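PDB 6QFJ: magnetosome membrane protein MamB, putative Co/Zn/Cd cation transporter. Cation diffusion facilitator family from Desulfamplus magnetovallimortis, which probably moves divalent metal cations across the magnetosome membrane, this chain being its cytosolic C-terminal domain, of the dimerisation type found in zinc transporters. Local coordinates for residues E15-P18 with S19-D22; V49-G52 with E53-K57. One frame throughout, in Å; residues are numbered along the deposited sequence. Where two conformers were deposited one is given.

Interaction 1: residues E15-P18 with S19-D22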
loop_
_atom_site.group_PDB
_atom_site.type_symbol
_atom_site.label_atom_id
_atom_site.label_comp_id
_atom_site.label_asym_id
_atom_site.label_seq_id
_atom_site.Cartn_x
_atom_site.Cartn_y
_atom_site.Cartn_z
ATOM N N GLU A 15 -3.183 6.179 -5.182
ATOM C CA GLU A 15 -4.097 6.466 -6.261
ATOM C C GLU A 15 -3.415 7.040 -7.496
ATOM O O GLU A 15 -3.940 6.933 -8.608
ATOM C CB GLU A 15 -5.229 7.437 -5.826
ATOM C CG GLU A 15 -6.622 6.867 -5.908
ATOM C CD GLU A 15 -6.835 5.616 -5.058
ATOM O OE1 GLU A 15 -7.042 4.490 -5.628
ATOM O OE2 GLU A 15 -6.819 5.824 -3.808
ATOM N N LYS A 16 -2.326 7.738 -7.295
ATOM C CA LYS A 16 -1.642 8.407 -8.365
ATOM C C LYS A 16 -0.387 7.648 -8.746
ATOM O O LYS A 16 0.408 8.133 -9.523
ATOM C CB LYS A 16 -1.247 9.822 -7.936
ATOM C CG LYS A 16 -2.375 10.706 -7.481
ATOM C CD LYS A 16 -1.878 12.124 -7.295
ATOM C CE LYS A 16 -1.956 12.585 -5.858
ATOM N NZ LYS A 16 -3.347 12.974 -5.462
ATOM N N THR A 17 -0.199 6.440 -8.222
ATOM C CA THR A 17 1.002 5.677 -8.530
ATOM C C THR A 17 0.668 4.788 -9.728
ATOM O O THR A 17 -0.177 3.876 -9.631
ATOM C CB THR A 17 1.434 4.930 -7.292
ATOM O OG1 THR A 17 1.683 5.902 -6.280
ATOM C CG2 THR A 17 2.754 4.128 -7.497
ATOM N N PRO A 18 1.317 5.047 -10.889
ATOM C CA PRO A 18 0.897 4.338 -12.091
ATOM C C PRO A 18 1.024 2.791 -12.095
ATOM O O PRO A 18 0.275 2.127 -12.823
ATOM C CB PRO A 18 1.729 4.940 -13.217
ATOM C CG PRO A 18 2.906 5.553 -12.533
ATOM C CD PRO A 18 2.428 5.989 -11.150
ATOM N N SER A 19 1.912 2.215 -11.310
ATOM C CA SER A 19 2.023 0.744 -11.298
ATOM C C SER A 19 0.862 -0.005 -10.579
ATOM O O SER A 19 0.750 -1.243 -10.633
ATOM C CB SER A 19 3.364 0.363 -10.671
ATOM O OG SER A 19 3.439 0.784 -9.333
ATOM N N ILE A 20 -0.005 0.761 -9.947
ATOM C CA ILE A 20 -1.081 0.252 -9.117
ATOM C C ILE A 20 -2.373 0.568 -9.800
ATOM O O ILE A 20 -2.638 1.731 -10.115
ATOM C CB ILE A 20 -1.032 0.917 -7.716
ATOM C CG1 ILE A 20 0.191 0.356 -6.993
ATOM C CG2 ILE A 20 -2.281 0.691 -6.895
ATOM C CD1 ILE A 20 0.581 1.194 -5.793
ATOM N N SER A 21 -3.215 -0.453 -10.035
ATOM C CA SER A 21 -4.534 -0.197 -10.691
ATOM C C SER A 21 -5.515 0.461 -9.737
ATOM O O SER A 21 -6.253 1.335 -10.083
ATOM C CB SER A 21 -5.129 -1.529 -11.220
ATOM O OG SER A 21 -4.106 -2.233 -11.932
ATOM N N ASP A 22 -5.511 0.053 -8.501
ATOM C CA ASP A 22 -6.459 0.600 -7.490
ATOM C C ASP A 22 -6.046 0.109 -6.105
ATOM O O ASP A 22 -5.309 -0.879 -5.977
ATOM C CB ASP A 22 -7.897 0.045 -7.738
ATOM C CG ASP A 22 -8.707 0.930 -8.654
ATOM O OD1 ASP A 22 -8.730 2.152 -8.472
ATOM O OD2 ASP A 22 -9.329 0.418 -9.611
HETATM O O HOH W 1 -2.401 2.577 -12.808
#
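Thr17 and Ile20 are the outer residues of a type I beta turn with Pro18 and Ser19 at its corners. The amide N of Ile20 gives its hydrogen to Thr17 O at 3.1 Å (N-H...O 159°), approaching from above the carbonyl plane. Proline suits the second position, since its ring already fixes phi near the -60° a type I turn needs there. Beside this bond the two side chains also meet: Thr17 CG2 lies 4.0 Å from Ile20 CD1 and 3.9 Å from Ser19 OG. Chi1 of -60° sets Thr17 OG1 beside the backbone N, where it hydrogen-bonds back to Val13 O, and leaves CG2 on the far side from that N, turned to these neighbours. Water 1 lies within hydrogen-bonding distance of Pro18 O (2.7 Å) and Ile20 O (2.8 Å). At the open end of the loop, Glu15 OE1 and Asp22 OD1 stand 4.1 Å apart, like charges that probably repel mildly at this exposed edge. Farther out, Ser19 OG is hydrogen-bonded to Glu58, and Ile20 is buried against Val59 and Leu41. Two successive residues, Ser21 and Asp22, pair through backbone hydrogen bonds with the single residue Tyr42 of strand 34-43, so this helix-to-strand connection combines a type I turn with a classic beta bulge.

Interaction 2: residues V49-G52 with E53-K57; sequences VTTG and ERIKK
Four successive i to i+4 backbone hydrogen bonds, from Glu53 N to Val49 O through Lys56 N to Gly52 O, make 49-57 the regular first turns of helix 49-66; the bond from Arg54 N to Thr50 O measures 2.9 Å and is nearly straight at 171°. One turn apart on the exposed side, Thr50 and Arg54 run alongside each other in the same direction. Thr50 CG2 sits over the centre of one guanidinium face, 3.4 Å from Arg54 CZ. Chi1 of -72° sets Arg54 CG beside its backbone N and so directs the chain back over the preceding turn, and the extension from CG to NE supplies the length. On another side of the helix Thr51 CG2 meets Ile55 CD1 at 4.0 Å, the two side chains crossing at a slant, while Thr51 OG1 is hydrogen-bonded to Thr48 OG1. Gly52 suits its buried place by taking up no side-chain space there; Lys56 CG passes 3.3 Å from Gly52 O, and the lysine chain touches Val75 and Leu77 of strand 71-79. The chemistry implies that backbone bonds fix the helix, while Thr50 covers a guanidinium face by nonpolar contact, a packing that needs no ionic partner.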
loop_
_atom_site.group_PDB
_atom_site.type_symbol
_atom_site.label_atom_id
_atom_site.label_comp_id
_atom_site.label_asym_id
_atom_site.label_seq_id
_atom_site.Cartn_x
_atom_site.Cartn_y
_atom_site.Cartn_z
ATOM N N VAL A 49 6.409 -11.899 -11.286
ATOM C CA VAL A 49 6.819 -11.974 -9.883
ATOM C C VAL A 49 7.800 -10.857 -9.507
ATOM O O VAL A 49 7.703 -10.242 -8.444
ATOM C CB VAL A 49 7.452 -13.380 -9.596
ATOM C CG1 VAL A 49 8.210 -13.392 -8.284
ATOM C CG2 VAL A 49 6.361 -14.448 -9.570
ATOM N N THR A 50 8.709 -10.561 -10.425
ATOM C CA THR A 50 9.656 -9.505 -10.217
ATOM C C THR A 50 8.978 -8.141 -10.120
ATOM O O THR A 50 9.252 -7.368 -9.208
ATOM C CB THR A 50 10.659 -9.488 -11.353
ATOM O OG1 THR A 50 11.375 -10.730 -11.348
ATOM C CG2 THR A 50 11.668 -8.384 -11.115
ATOM N N THR A 51 8.056 -7.844 -11.038
ATOM C CA THR A 51 7.357 -6.569 -10.976
ATOM C C THR A 51 6.592 -6.459 -9.679
ATOM O O THR A 51 6.502 -5.400 -9.097
ATOM C CB THR A 51 6.379 -6.487 -12.166
ATOM O OG1 THR A 51 7.138 -6.600 -13.360
ATOM C CG2 THR A 51 5.547 -5.214 -12.175
ATOM N N GLY A 52 5.935 -7.574 -9.269
ATOM C CA GLY A 52 5.159 -7.576 -8.016
ATOM C C GLY A 52 6.020 -7.239 -6.819
ATOM O O GLY A 52 5.664 -6.381 -5.994
ATOM N N GLU A 53 7.199 -7.837 -6.766
ATOM C CA GLU A 53 8.169 -7.506 -5.720
ATOM C C GLU A 53 8.650 -6.035 -5.783
ATOM O O GLU A 53 8.688 -5.326 -4.761
ATOM C CB GLU A 53 9.349 -8.501 -5.789
ATOM C CG GLU A 53 8.936 -9.904 -5.219
ATOM C CD GLU A 53 8.243 -9.946 -3.817
ATOM O OE1 GLU A 53 7.172 -10.614 -3.751
ATOM O OE2 GLU A 53 8.711 -9.347 -2.804
ATOM N N ARG A 54 8.923 -5.556 -6.981
ATOM C CA ARG A 54 9.211 -4.147 -7.184
ATOM C C ARG A 54 8.040 -3.212 -6.786
ATOM O O ARG A 54 8.256 -2.206 -6.091
ATOM C CB ARG A 54 9.766 -3.966 -8.554
ATOM C CG ARG A 54 11.192 -4.511 -8.656
ATOM C CD ARG A 54 11.398 -4.564 -10.142
ATOM N NE ARG A 54 12.733 -5.097 -10.388
ATOM C CZ ARG A 54 13.218 -5.359 -11.577
ATOM N NH1 ARG A 54 12.486 -5.129 -12.649
ATOM N NH2 ARG A 54 14.435 -5.847 -11.688
ATOM N N ILE A 55 6.796 -3.572 -7.052
ATOM C CA ILE A 55 5.683 -2.707 -6.559
ATOM C C ILE A 55 5.607 -2.707 -5.037
ATOM O O ILE A 55 5.326 -1.643 -4.392
ATOM C CB ILE A 55 4.349 -3.208 -7.133
ATOM C CG1 ILE A 55 4.300 -2.914 -8.614
ATOM C CG2 ILE A 55 3.143 -2.572 -6.433
ATOM C CD1 ILE A 55 3.225 -3.645 -9.344
ATOM N N LYS A 56 5.807 -3.892 -4.403
ATOM C CA LYS A 56 5.791 -3.931 -2.888
ATOM C C LYS A 56 6.847 -3.076 -2.266
ATOM O O LYS A 56 6.603 -2.386 -1.300
ATOM C CB LYS A 56 5.989 -5.337 -2.357
ATOM C CG LYS A 56 4.838 -6.214 -2.762
ATOM C CD LYS A 56 4.990 -7.602 -2.206
ATOM C CE LYS A 56 3.749 -8.376 -2.588
ATOM N NZ LYS A 56 3.910 -9.798 -2.205
ATOM N N LYS A 57 8.014 -3.060 -2.878
ATOM C CA LYS A 57 9.088 -2.149 -2.498
ATOM C C LYS A 57 8.695 -0.675 -2.640
ATOM O O LYS A 57 8.989 0.159 -1.738
ATOM C CB LYS A 57 10.385 -2.491 -3.286
ATOM C CG LYS A 57 10.966 -3.887 -2.859
ATOM C CD LYS A 57 12.063 -3.778 -1.816
ATOM C CE LYS A 57 11.502 -3.758 -0.400
ATOM N NZ LYS A 57 12.428 -3.209 0.645
#

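In the fold
Interaction 1 is a surface loop joining helix 2-15 to strand 22-31, whereas interaction 2 is the partly buried beginning of helix 49-66, which links strands 34-43 and 71-79 in a beta-alpha-beta unit. Their centres are about 13 Å apart, yet they pack directly: Ser19 O lies 3.7 Å from Ile55 CD1, and Ile20 CG1 is 4.2 Å from Ile55 CG2. The two buried isoleucines supply the nonpolar core of this meeting place, and Ser19 bonds the loop to the helix through Glu58. A single turn bond holds the loop's reversal, whereas the helix has a continuous i to i+4 series. Like-charged carboxylates approach each other in interaction 1, while in interaction 2 an arginine packs against a methyl.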